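PDB 5IL5: MlnD from Bacillus methylotrophicus, which is a trans-AT polyketide synthase, probably of macrolactin biosynthesis, whose dehydratase domain, the part in this structure, removes water from beta-hydroxyacyl intermediates. Local coordinates for residues 31-36 / 209-214; 47-52 / 108-113; 55-60 / 183-188; 202-207 / 215-220. One frame throughout, in Å; residues are numbered along the deposited sequence.

Interaction 1 (31-36 / 209-214); sequences DLHPYI and KGCIIK
The thiol of Cys211 packs against His33, Pro34 and Tyr35. Its SG, held beside its own backbone N by a chi1 of -86°, lies 3.5 Å from Tyr35 OH and obliquely off the phenol, 4.2 Å from the centroid of the Tyr35 ring, a sulfur-aromatic contact. Pro34 CG packs on the same Cys211 SG at 3.8 Å, and the imidazole of His33 meets it obliquely as well. Beside the thiol, Pro34 CD rests on Gly210 CA at 3.9 Å.

The three ring residues are gathered by a type I beta turn from His33 to Ile36. In His33, CG lies opposite the backbone N (chi1 179°), and the imidazole swings back over the turn: Tyr35 N donates to His33 ND1 over 3.0 Å, nearly straight at 171° and somewhat tilted from the ring plane. Pro34 CD lies over one face of that imidazole, toward its rim.

The turn leads into strand 36-39 of the predicted N-terminal hotdog, whereas Cys211 belongs to the loop before helix 215-229 of the C-terminal hotdog, so the contact joins the two halves of the dehydratase. Glu76 of helix 74-86 grips both sides, with OE2 bonded to His33 NE2 and Ile212 N, and OE1 to Ile213 N. With Tyr35 N at ND1 and Glu76 OE2 at NE2, the imidazole is held at both nitrogens. A water at the edge of the Tyr35 ring lies 3.0 Å from Tyr35 OH and donates to Ile213 O at 2.8 Å, completing a polar bridge past the sulfur.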
# COMPACT_ATOMS: atom_id res chain seq x y z
N ASP A 31 -1.39 8.41 -6.40
CA ASP A 31 -2.41 7.46 -6.85
C ASP A 31 -1.80 6.29 -7.61
O ASP A 31 -0.91 6.46 -8.45
CB ASP A 31 -3.44 8.15 -7.75
CG ASP A 31 -4.48 8.93 -6.95
OD1 ASP A 31 -4.19 9.29 -5.79
OD2 ASP A 31 -5.58 9.18 -7.50
N LEU A 32 -2.29 5.09 -7.29
CA LEU A 32 -1.95 3.90 -8.06
C LEU A 32 -2.71 3.82 -9.38
O LEU A 32 -2.26 3.12 -10.30
CB LEU A 32 -2.23 2.65 -7.23
CG LEU A 32 -1.39 2.49 -5.96
CD1 LEU A 32 -1.99 1.44 -5.05
CD2 LEU A 32 0.03 2.11 -6.35
N HIS A 33 -3.83 4.52 -9.51
CA HIS A 33 -4.69 4.39 -10.68
C HIS A 33 -5.78 5.45 -10.57
O HIS A 33 -6.09 5.91 -9.47
CB HIS A 33 -5.28 2.97 -10.75
CG HIS A 33 -6.20 2.71 -11.90
ND1 HIS A 33 -7.54 3.05 -11.90
CD2 HIS A 33 -5.97 2.08 -13.07
CE1 HIS A 33 -8.09 2.65 -13.03
NE2 HIS A 33 -7.16 2.06 -13.76
N PRO A 34 -6.36 5.88 -11.70
CA PRO A 34 -7.42 6.91 -11.62
C PRO A 34 -8.54 6.58 -10.63
O PRO A 34 -9.17 7.50 -10.10
CB PRO A 34 -7.95 6.98 -13.06
CG PRO A 34 -6.96 6.24 -13.92
CD PRO A 34 -5.82 5.80 -13.06
N TYR A 35 -8.81 5.30 -10.37
CA TYR A 35 -9.82 4.89 -9.41
C TYR A 35 -9.23 4.29 -8.14
O TYR A 35 -10.00 3.98 -7.23
CB TYR A 35 -10.79 3.88 -10.03
CG TYR A 35 -11.30 4.21 -11.42
CD1 TYR A 35 -11.70 5.50 -11.76
CD2 TYR A 35 -11.43 3.22 -12.38
CE1 TYR A 35 -12.18 5.78 -13.02
CE2 TYR A 35 -11.91 3.50 -13.64
CZ TYR A 35 -12.28 4.78 -13.95
OH TYR A 35 -12.76 5.06 -15.21
N ILE A 36 -7.92 4.10 -8.06
CA ILE A 36 -7.27 3.50 -6.89
C ILE A 36 -6.24 4.48 -6.36
O ILE A 36 -5.29 4.84 -7.07
CB ILE A 36 -6.63 2.14 -7.23
CG1 ILE A 36 -7.66 1.18 -7.85
CG2 ILE A 36 -5.98 1.52 -6.00
CD1 ILE A 36 -7.06 -0.07 -8.47
N LYS A 209 -3.84 8.19 -18.50
CA LYS A 209 -3.07 7.08 -19.03
C LYS A 209 -3.44 5.77 -18.35
O LYS A 209 -3.41 4.70 -18.98
CB LYS A 209 -1.58 7.36 -18.85
CG LYS A 209 -0.69 6.63 -19.82
CD LYS A 209 -0.64 7.35 -21.16
CE LYS A 209 0.34 6.68 -22.08
NZ LYS A 209 0.34 7.29 -23.43
N GLY A 210 -3.82 5.84 -17.07
CA GLY A 210 -3.90 4.64 -16.25
C GLY A 210 -5.00 3.67 -16.64
O GLY A 210 -4.84 2.46 -16.49
N CYS A 211 -6.13 4.18 -17.15
CA CYS A 211 -7.27 3.32 -17.45
C CYS A 211 -6.95 2.46 -18.67
O CYS A 211 -6.79 2.98 -19.77
CB CYS A 211 -8.52 4.15 -17.71
SG CYS A 211 -9.47 4.57 -16.24
N ILE A 212 -6.85 1.14 -18.46
CA ILE A 212 -6.81 0.21 -19.58
C ILE A 212 -8.17 0.15 -20.24
O ILE A 212 -8.30 0.28 -21.47
CB ILE A 212 -6.36 -1.18 -19.10
CG1 ILE A 212 -4.96 -1.13 -18.49
CG2 ILE A 212 -6.43 -2.17 -20.24
CD1 ILE A 212 -3.85 -0.78 -19.44
N ILE A 213 -9.21 -0.02 -19.43
CA ILE A 213 -10.59 -0.05 -19.90
C ILE A 213 -11.16 1.34 -19.67
O ILE A 213 -11.46 1.71 -18.53
CB ILE A 213 -11.41 -1.12 -19.16
CG1 ILE A 213 -10.83 -2.51 -19.44
CG2 ILE A 213 -12.87 -1.04 -19.56
CD1 ILE A 213 -11.51 -3.64 -18.67
N LYS A 214 -11.32 2.11 -20.74
CA LYS A 214 -11.77 3.48 -20.58
C LYS A 214 -13.23 3.51 -20.12
O LYS A 214 -14.03 2.67 -20.54
CB LYS A 214 -11.63 4.29 -21.86
CG LYS A 214 -10.21 4.60 -22.24
CD LYS A 214 -10.18 5.58 -23.39
CE LYS A 214 -8.76 5.92 -23.79
NZ LYS A 214 -8.70 6.74 -25.03
O HOH W 1 -13.34 2.41 -16.54

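Interaction 2 (47-52 / 108-113); sequences KFLINV and NEQIRI
Phe48 and Ile113 form an antiparallel hydrogen-bonded pair: Phe48 N donates to Ile113 O at 3.1 Å and Ile113 N returns a bond to Phe48 O at 3.0 Å. Their side chains run side by side in the same direction, with Ile113 CG2 3.8 Å from Phe48 CB. Ile113 places its CG1 opposite the backbone N (chi1 179°), which turns the CG2 methyl toward Phe48. Next along the strands, Leu49 and Arg112 make a non-hydrogen-bonded pair, and beyond it Ile50 CB packs on Ile111 CG2 at 3.7 Å. Ile50 CD1 reaches back to Ile113 CG2 at 4.2 Å, joining the four hydrophobic residues of this face.

On the face of Leu49 and Arg112, Leu49 CD2 lies against the amide of Gln110, 3.9 Å from Gln110 CD. Nearby, the extended Lys47 brings its NZ within 3.8 Å of Arg112 NH1.

Farther out, helix 74-86 of the N-terminal hotdog covers the hydrophobic face: Ala81 and Met84 pack on Phe48, and Met77 on Ile50. Strand 46-50 is flanked by strand 36-39, while strand 111-117 continues the sheet to strand 122-128, where Ile126 touches Ile111 and Ile113. Asp42 forms a salt bridge with Lys47 NZ, and Glu127 one with Arg112 NH2. Each of the two neighbouring cations thus has its own carboxylate, which probably offsets their mutual repulsion; one face of the strand pair is apolar and packed on the helix, while the other carries Leu49 and Arg112, with charged ends near it.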
# COMPACT_ATOMS: atom_id res chain seq x y z
N LYS A 47 -5.58 -5.50 -0.09
CA LYS A 47 -6.68 -4.61 -0.44
C LYS A 47 -6.17 -3.22 -0.79
O LYS A 47 -5.10 -2.81 -0.33
CB LYS A 47 -7.68 -4.55 0.72
CG LYS A 47 -7.03 -4.28 2.06
CD LYS A 47 -8.00 -4.48 3.19
CE LYS A 47 -7.26 -4.62 4.49
NZ LYS A 47 -8.18 -4.49 5.64
N PHE A 48 -6.98 -2.51 -1.58
CA PHE A 48 -6.67 -1.17 -2.05
C PHE A 48 -7.85 -0.24 -1.77
O PHE A 48 -9.00 -0.68 -1.69
CB PHE A 48 -6.38 -1.14 -3.56
CG PHE A 48 -5.24 -2.02 -4.00
CD1 PHE A 48 -5.43 -3.37 -4.23
CD2 PHE A 48 -4.00 -1.47 -4.26
CE1 PHE A 48 -4.38 -4.16 -4.66
CE2 PHE A 48 -2.96 -2.25 -4.70
CZ PHE A 48 -3.15 -3.60 -4.90
N LEU A 49 -7.55 1.05 -1.64
CA LEU A 49 -8.56 2.07 -1.41
C LEU A 49 -9.05 2.63 -2.75
O LEU A 49 -8.25 3.08 -3.57
CB LEU A 49 -7.98 3.20 -0.55
CG LEU A 49 -8.94 4.16 0.14
CD1 LEU A 49 -8.19 4.88 1.24
CD2 LEU A 49 -9.56 5.16 -0.81
N ILE A 50 -10.36 2.61 -2.96
CA ILE A 50 -10.97 3.14 -4.18
C ILE A 50 -11.42 4.58 -3.92
O ILE A 50 -12.02 4.87 -2.88
CB ILE A 50 -12.18 2.28 -4.61
CG1 ILE A 50 -11.77 0.82 -4.82
CG2 ILE A 50 -12.85 2.87 -5.86
CD1 ILE A 50 -11.24 0.50 -6.20
N ASN A 51 -11.18 5.46 -4.88
CA ASN A 51 -11.67 6.83 -4.78
C ASN A 51 -12.03 7.31 -6.17
O ASN A 51 -11.15 7.57 -6.99
CB ASN A 51 -10.64 7.76 -4.12
CG ASN A 51 -11.16 9.17 -3.98
OD1 ASN A 51 -12.38 9.40 -4.01
ND2 ASN A 51 -10.26 10.12 -3.77
N VAL A 52 -13.34 7.44 -6.43
CA VAL A 52 -13.87 7.96 -7.68
C VAL A 52 -14.62 9.27 -7.48
O VAL A 52 -15.40 9.67 -8.35
CB VAL A 52 -14.78 6.92 -8.37
CG1 VAL A 52 -13.97 5.70 -8.80
CG2 VAL A 52 -15.93 6.52 -7.46
N ASN A 108 -20.25 10.18 1.44
CA ASN A 108 -19.00 9.66 0.91
C ASN A 108 -18.60 8.40 1.65
O ASN A 108 -17.78 8.45 2.58
CB ASN A 108 -17.90 10.71 0.99
CG ASN A 108 -16.66 10.32 0.21
OD1 ASN A 108 -16.76 9.79 -0.90
ND2 ASN A 108 -15.50 10.59 0.78
N GLU A 109 -19.17 7.26 1.27
CA GLU A 109 -18.75 5.98 1.81
C GLU A 109 -17.44 5.59 1.12
O GLU A 109 -17.39 5.48 -0.11
CB GLU A 109 -19.83 4.92 1.59
CG GLU A 109 -21.02 5.00 2.55
CD GLU A 109 -20.63 4.79 3.99
OE1 GLU A 109 -19.83 3.87 4.25
OE2 GLU A 109 -21.11 5.54 4.86
N GLN A 110 -16.39 5.38 1.91
CA GLN A 110 -15.10 5.00 1.36
C GLN A 110 -15.20 3.59 0.77
O GLN A 110 -15.74 2.68 1.40
CB GLN A 110 -14.03 5.06 2.44
CG GLN A 110 -12.62 5.28 1.93
CD GLN A 110 -12.39 6.67 1.36
OE1 GLN A 110 -11.98 6.82 0.21
NE2 GLN A 110 -12.67 7.68 2.17
N ILE A 111 -14.68 3.42 -0.44
CA ILE A 111 -14.79 2.16 -1.18
C ILE A 111 -13.43 1.49 -1.23
O ILE A 111 -12.41 2.15 -1.49
CB ILE A 111 -15.33 2.40 -2.60
CG1 ILE A 111 -16.69 3.10 -2.55
CG2 ILE A 111 -15.42 1.08 -3.37
CD1 ILE A 111 -16.95 4.02 -3.72
N ARG A 112 -13.41 0.18 -1.02
CA ARG A 112 -12.19 -0.61 -1.06
C ARG A 112 -12.43 -1.87 -1.87
O ARG A 112 -13.57 -2.33 -2.02
CB ARG A 112 -11.74 -1.02 0.34
CG ARG A 112 -12.60 -2.12 0.92
CD ARG A 112 -12.31 -2.40 2.36
NE ARG A 112 -13.07 -3.55 2.83
CZ ARG A 112 -12.80 -4.21 3.95
NH1 ARG A 112 -11.78 -3.83 4.71
NH2 ARG A 112 -13.53 -5.26 4.30
N ILE A 113 -11.34 -2.45 -2.38
CA ILE A 113 -11.40 -3.73 -3.07
C ILE A 113 -10.53 -4.73 -2.31
O ILE A 113 -9.35 -4.45 -2.04
CB ILE A 113 -10.94 -3.61 -4.54
CG1 ILE A 113 -10.99 -4.98 -5.23
CG2 ILE A 113 -9.55 -3.01 -4.63
CD1 ILE A 113 -10.86 -4.90 -6.73

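Interaction 3 (55-60 / 183-188); sequences TGLYIK and DSLKAA
At the seam between the two predicted hotdog halves, at the start of the short antiparallel pairing of strands 59-61 and 179-181, Leu57 and Ile59 of one half meet Ser184 and Leu185 of the other. The contact is mostly apolar and centres on one methyl, Leu185 CD1. This carbon touches the edge of the 55-60 segment at three successive residues: Leu57 CB at 4.2 Å, Tyr58 O at 3.6 Å and Ile59 CG2 at 4.1 Å. The Ile59 and Leu185 side chains meet at a slant rather than alongside.

Leu57 meets Leu185 with CB and Ser184 with its CD2 branch. With CG turned beside its backbone N (chi1 -43°), it lays CD2 3.5 Å from Ser184 OG. That hydroxyl sits between the backbone N and carbonyl carbon of Ser184 (chi1 58°), and it is hydrogen-bonded with Ser182 OG. The 3-10 segment 183-184 and the residue after it turn Ser184 and Leu185 toward the 55-60 segment, and the turn is closed by Lys186 N donating to Asp183 O at 3.1 Å.

Around this patch, the backbones of Tyr58 and Ser182 are hydrogen-bonded, as are those of Lys60 and Ser180, so the packing lies next to the strand pairing. Leu57 also leans on Phe69 of strand 68-69 and on Pro215 at the start of helix 215-229, while Leu185 touches Glu219 one turn further along that helix.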
# COMPACT_ATOMS: atom_id res chain seq x y z
N THR A 55 -13.78 11.89 -10.33
CA THR A 55 -14.09 11.56 -11.71
C THR A 55 -15.45 12.15 -12.07
O THR A 55 -16.35 12.25 -11.22
CB THR A 55 -14.13 10.05 -11.94
OG1 THR A 55 -15.39 9.54 -11.51
CG2 THR A 55 -13.03 9.34 -11.16
N GLY A 56 -15.62 12.52 -13.33
CA GLY A 56 -16.84 13.20 -13.71
C GLY A 56 -17.91 12.24 -14.18
O GLY A 56 -18.85 12.63 -14.89
N LEU A 57 -17.81 10.99 -13.73
CA LEU A 57 -18.54 9.88 -14.32
C LEU A 57 -19.69 9.48 -13.40
O LEU A 57 -19.46 9.04 -12.27
CB LEU A 57 -17.59 8.69 -14.55
CG LEU A 57 -16.21 9.01 -15.13
CD1 LEU A 57 -15.26 7.85 -14.90
CD2 LEU A 57 -16.28 9.34 -16.62
N TYR A 58 -20.92 9.63 -13.89
CA TYR A 58 -22.09 9.20 -13.15
C TYR A 58 -23.16 8.73 -14.13
O TYR A 58 -23.19 9.15 -15.29
CB TYR A 58 -22.64 10.32 -12.25
CG TYR A 58 -23.00 11.60 -12.98
CD1 TYR A 58 -24.23 11.74 -13.61
CD2 TYR A 58 -22.12 12.67 -13.02
CE1 TYR A 58 -24.56 12.91 -14.27
CE2 TYR A 58 -22.44 13.84 -13.68
CZ TYR A 58 -23.66 13.96 -14.30
OH TYR A 58 -23.98 15.12 -14.96
N ILE A 59 -24.04 7.85 -13.64
CA ILE A 59 -25.25 7.47 -14.36
C ILE A 59 -26.44 7.69 -13.44
O ILE A 59 -26.29 7.82 -12.22
CB ILE A 59 -25.23 6.01 -14.87
CG1 ILE A 59 -25.12 5.01 -13.72
CG2 ILE A 59 -24.08 5.79 -15.84
CD1 ILE A 59 -25.51 3.58 -14.12
N LYS A 60 -27.62 7.74 -14.04
CA LYS A 60 -28.88 7.81 -13.31
C LYS A 60 -29.84 6.79 -13.90
O LYS A 60 -29.83 6.56 -15.11
CB LYS A 60 -29.51 9.20 -13.39
CG LYS A 60 -28.54 10.35 -13.16
CD LYS A 60 -29.23 11.70 -13.32
CE LYS A 60 -28.30 12.86 -12.98
NZ LYS A 60 -28.96 14.19 -13.11
N ASP A 183 -22.15 13.48 -19.93
CA ASP A 183 -21.58 13.58 -21.27
C ASP A 183 -20.23 12.88 -21.36
O ASP A 183 -19.84 12.43 -22.44
CB ASP A 183 -21.41 15.04 -21.69
CG ASP A 183 -22.72 15.77 -21.81
OD1 ASP A 183 -23.79 15.11 -21.80
OD2 ASP A 183 -22.69 17.02 -21.93
N SER A 184 -19.52 12.78 -20.24
CA SER A 184 -18.26 12.06 -20.21
C SER A 184 -18.42 10.58 -20.50
O SER A 184 -17.42 9.90 -20.74
CB SER A 184 -17.59 12.24 -18.84
OG SER A 184 -18.45 11.76 -17.82
N LEU A 185 -19.65 10.07 -20.50
CA LEU A 185 -19.92 8.67 -20.82
C LEU A 185 -20.74 8.51 -22.09
O LEU A 185 -21.26 7.43 -22.36
CB LEU A 185 -20.64 8.00 -19.65
CG LEU A 185 -19.77 7.75 -18.42
CD1 LEU A 185 -20.63 7.54 -17.18
CD2 LEU A 185 -18.89 6.54 -18.65
N LYS A 186 -20.85 9.57 -22.89
CA LYS A 186 -21.61 9.54 -24.14
C LYS A 186 -20.63 9.44 -25.31
O LYS A 186 -20.27 10.42 -25.95
CB LYS A 186 -22.50 10.77 -24.25
CG LYS A 186 -23.71 10.72 -23.34
CD LYS A 186 -24.71 11.78 -23.70
CE LYS A 186 -25.71 11.98 -22.59
NZ LYS A 186 -26.95 12.65 -23.08
N ALA A 187 -20.18 8.21 -25.56
CA ALA A 187 -19.23 7.93 -26.63
C ALA A 187 -19.89 7.42 -27.91
O ALA A 187 -19.22 7.37 -28.95
CB ALA A 187 -18.20 6.90 -26.15
N ALA A 188 -21.16 7.05 -27.87
CA ALA A 188 -21.85 6.54 -29.05
C ALA A 188 -22.09 7.67 -30.06
O ALA A 188 -22.69 8.69 -29.72
CB ALA A 188 -23.17 5.89 -28.65

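Interaction 4 (202-207 / 215-220); sequences IKAKAG and PEVIES
Glu216 makes the polar link, accepting the backbone N of Lys205 at its OE2 over 2.7 Å. The bond is nearly straight at 171°, but the donor stands above the carboxylate plane, well out of it. The glutamate gets there by folding: CG lies between its backbone N and carbonyl carbon (chi1 75°), and a further bend at chi2 (-79°) brings the carboxylate back to the 202-207 segment. A second set of bonds lies within the helix. Glu216 O accepts both Ser220 N and Ser220 OG, each at 3.0 Å, from opposite faces of its carbonyl plane, which fixes the serine hydroxyl against the helix backbone.

Carbon contacts flank these bonds. Lys205 passes slantwise over Glu216, its CD 4.0 Å from Glu216 CG. No salt bridge joins the pair; the extended lysine carries NZ on to Asp183 O. Ala204 CB packs on Val217 CG2 at 4.0 Å, and Ile202 brings CG2 to 3.8 Å from Ser220 CB, while its CD1 approaches Val217 CG1 at 4.3 Å.

Ile202 ends strand 197-202, which neighbours strand 254-258, and Val255 of that strand touches both Ile202 and Ser220. The first turns of helix 215-229 are thereby bound to the outgoing strand and loop beside them, in keeping with the hotdog fold, in which a central helix is wrapped by an antiparallel sheet; here it is that of the C-terminal hotdog.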
# COMPACT_ATOMS: atom_id res chain seq x y z
N ILE A 202 -18.51 4.21 -31.89
CA ILE A 202 -18.09 4.95 -30.71
C ILE A 202 -16.82 5.71 -31.03
O ILE A 202 -16.08 5.39 -31.96
CB ILE A 202 -17.88 4.03 -29.49
CG1 ILE A 202 -16.82 2.96 -29.77
CG2 ILE A 202 -19.20 3.38 -29.13
CD1 ILE A 202 -16.16 2.43 -28.52
N LYS A 203 -16.60 6.77 -30.26
CA LYS A 203 -15.38 7.54 -30.33
C LYS A 203 -14.85 7.66 -28.91
O LYS A 203 -15.48 8.30 -28.06
CB LYS A 203 -15.63 8.91 -30.98
CG LYS A 203 -14.43 9.82 -31.02
CD LYS A 203 -14.75 11.11 -31.75
CE LYS A 203 -13.65 12.11 -31.54
NZ LYS A 203 -12.39 11.63 -32.16
N ALA A 204 -13.72 7.03 -28.66
CA ALA A 204 -13.15 7.06 -27.33
C ALA A 204 -12.65 8.46 -27.03
O ALA A 204 -12.36 9.25 -27.93
CB ALA A 204 -12.01 6.05 -27.19
N LYS A 205 -12.55 8.76 -25.75
CA LYS A 205 -12.11 10.07 -25.30
C LYS A 205 -10.73 9.87 -24.70
O LYS A 205 -10.57 9.07 -23.77
CB LYS A 205 -13.09 10.61 -24.27
CG LYS A 205 -14.48 10.83 -24.84
CD LYS A 205 -15.52 10.91 -23.75
CE LYS A 205 -16.90 11.09 -24.33
NZ LYS A 205 -17.91 10.87 -23.28
N ALA A 206 -9.74 10.61 -25.21
CA ALA A 206 -8.42 10.50 -24.61
C ALA A 206 -8.51 10.97 -23.17
O ALA A 206 -9.06 12.04 -22.88
CB ALA A 206 -7.39 11.31 -25.39
N GLY A 207 -7.96 10.17 -22.27
CA GLY A 207 -8.11 10.41 -20.86
C GLY A 207 -6.92 9.86 -20.12
O GLY A 207 -5.91 9.49 -20.73
N PRO A 215 -13.60 4.46 -19.25
CA PRO A 215 -14.98 4.44 -18.73
C PRO A 215 -16.03 4.55 -19.82
O PRO A 215 -17.03 3.82 -19.78
CB PRO A 215 -15.00 5.65 -17.78
CG PRO A 215 -13.90 6.53 -18.25
CD PRO A 215 -12.83 5.60 -18.72
N GLU A 216 -15.83 5.42 -20.82
CA GLU A 216 -16.84 5.59 -21.85
C GLU A 216 -16.91 4.39 -22.78
O GLU A 216 -17.98 4.08 -23.31
CB GLU A 216 -16.60 6.88 -22.65
CG GLU A 216 -15.45 6.87 -23.65
CD GLU A 216 -14.10 7.06 -23.00
OE1 GLU A 216 -14.03 7.22 -21.77
OE2 GLU A 216 -13.10 7.06 -23.74
N VAL A 217 -15.79 3.69 -23.00
CA VAL A 217 -15.82 2.51 -23.85
C VAL A 217 -16.64 1.40 -23.20
O VAL A 217 -17.55 0.84 -23.82
CB VAL A 217 -14.39 2.04 -24.18
CG1 VAL A 217 -14.41 0.75 -24.99
CG2 VAL A 217 -13.65 3.12 -24.95
N ILE A 218 -16.32 1.04 -21.96
CA ILE A 218 -17.05 -0.04 -21.31
C ILE A 218 -18.49 0.37 -21.01
O ILE A 218 -19.36 -0.50 -20.88
CB ILE A 218 -16.31 -0.51 -20.04
CG1 ILE A 218 -16.91 -1.81 -19.50
CG2 ILE A 218 -16.32 0.56 -18.95
CD1 ILE A 218 -16.67 -3.03 -20.35
N GLU A 219 -18.77 1.67 -20.88
CA GLU A 219 -20.16 2.08 -20.70
C GLU A 219 -20.95 1.99 -22.00
O GLU A 219 -22.16 1.75 -21.97
CB GLU A 219 -20.23 3.50 -20.14
CG GLU A 219 -21.61 3.90 -19.65
CD GLU A 219 -22.13 3.01 -18.54
OE1 GLU A 219 -21.31 2.40 -17.82
OE2 GLU A 219 -23.36 2.93 -18.39
N SER A 220 -20.29 2.20 -23.14
CA SER A 220 -20.93 1.89 -24.42
C SER A 220 -21.38 0.44 -24.46
O SER A 220 -22.45 0.12 -25.00
CB SER A 220 -19.98 2.18 -25.57
OG SER A 220 -19.77 3.57 -25.72
O HOH W 2 -11.15 8.60 -21.44

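From the N terminus, the 31-36 turn opens the widest loop, closed by interaction 1 at 209-214; interactions 2 and 3 both lie inside it. Interaction 2 pairs strands within the N-terminal hotdog and closes at 108-113, but 55-60 leaves that span to meet 183-188, so interactions 2 and 3 cross. Interaction 4, a short closure within the C-terminal hotdog, follows interaction 3 in series and crosses interaction 1. Interactions 1 and 3 therefore join the two halves, while 2 and 4 each consolidate one. Tyr35 links interaction 1 to the others, touching Ile50, Leu57 and Pro215, and Lys205 NZ ties interaction 4 to the 183-188 loop.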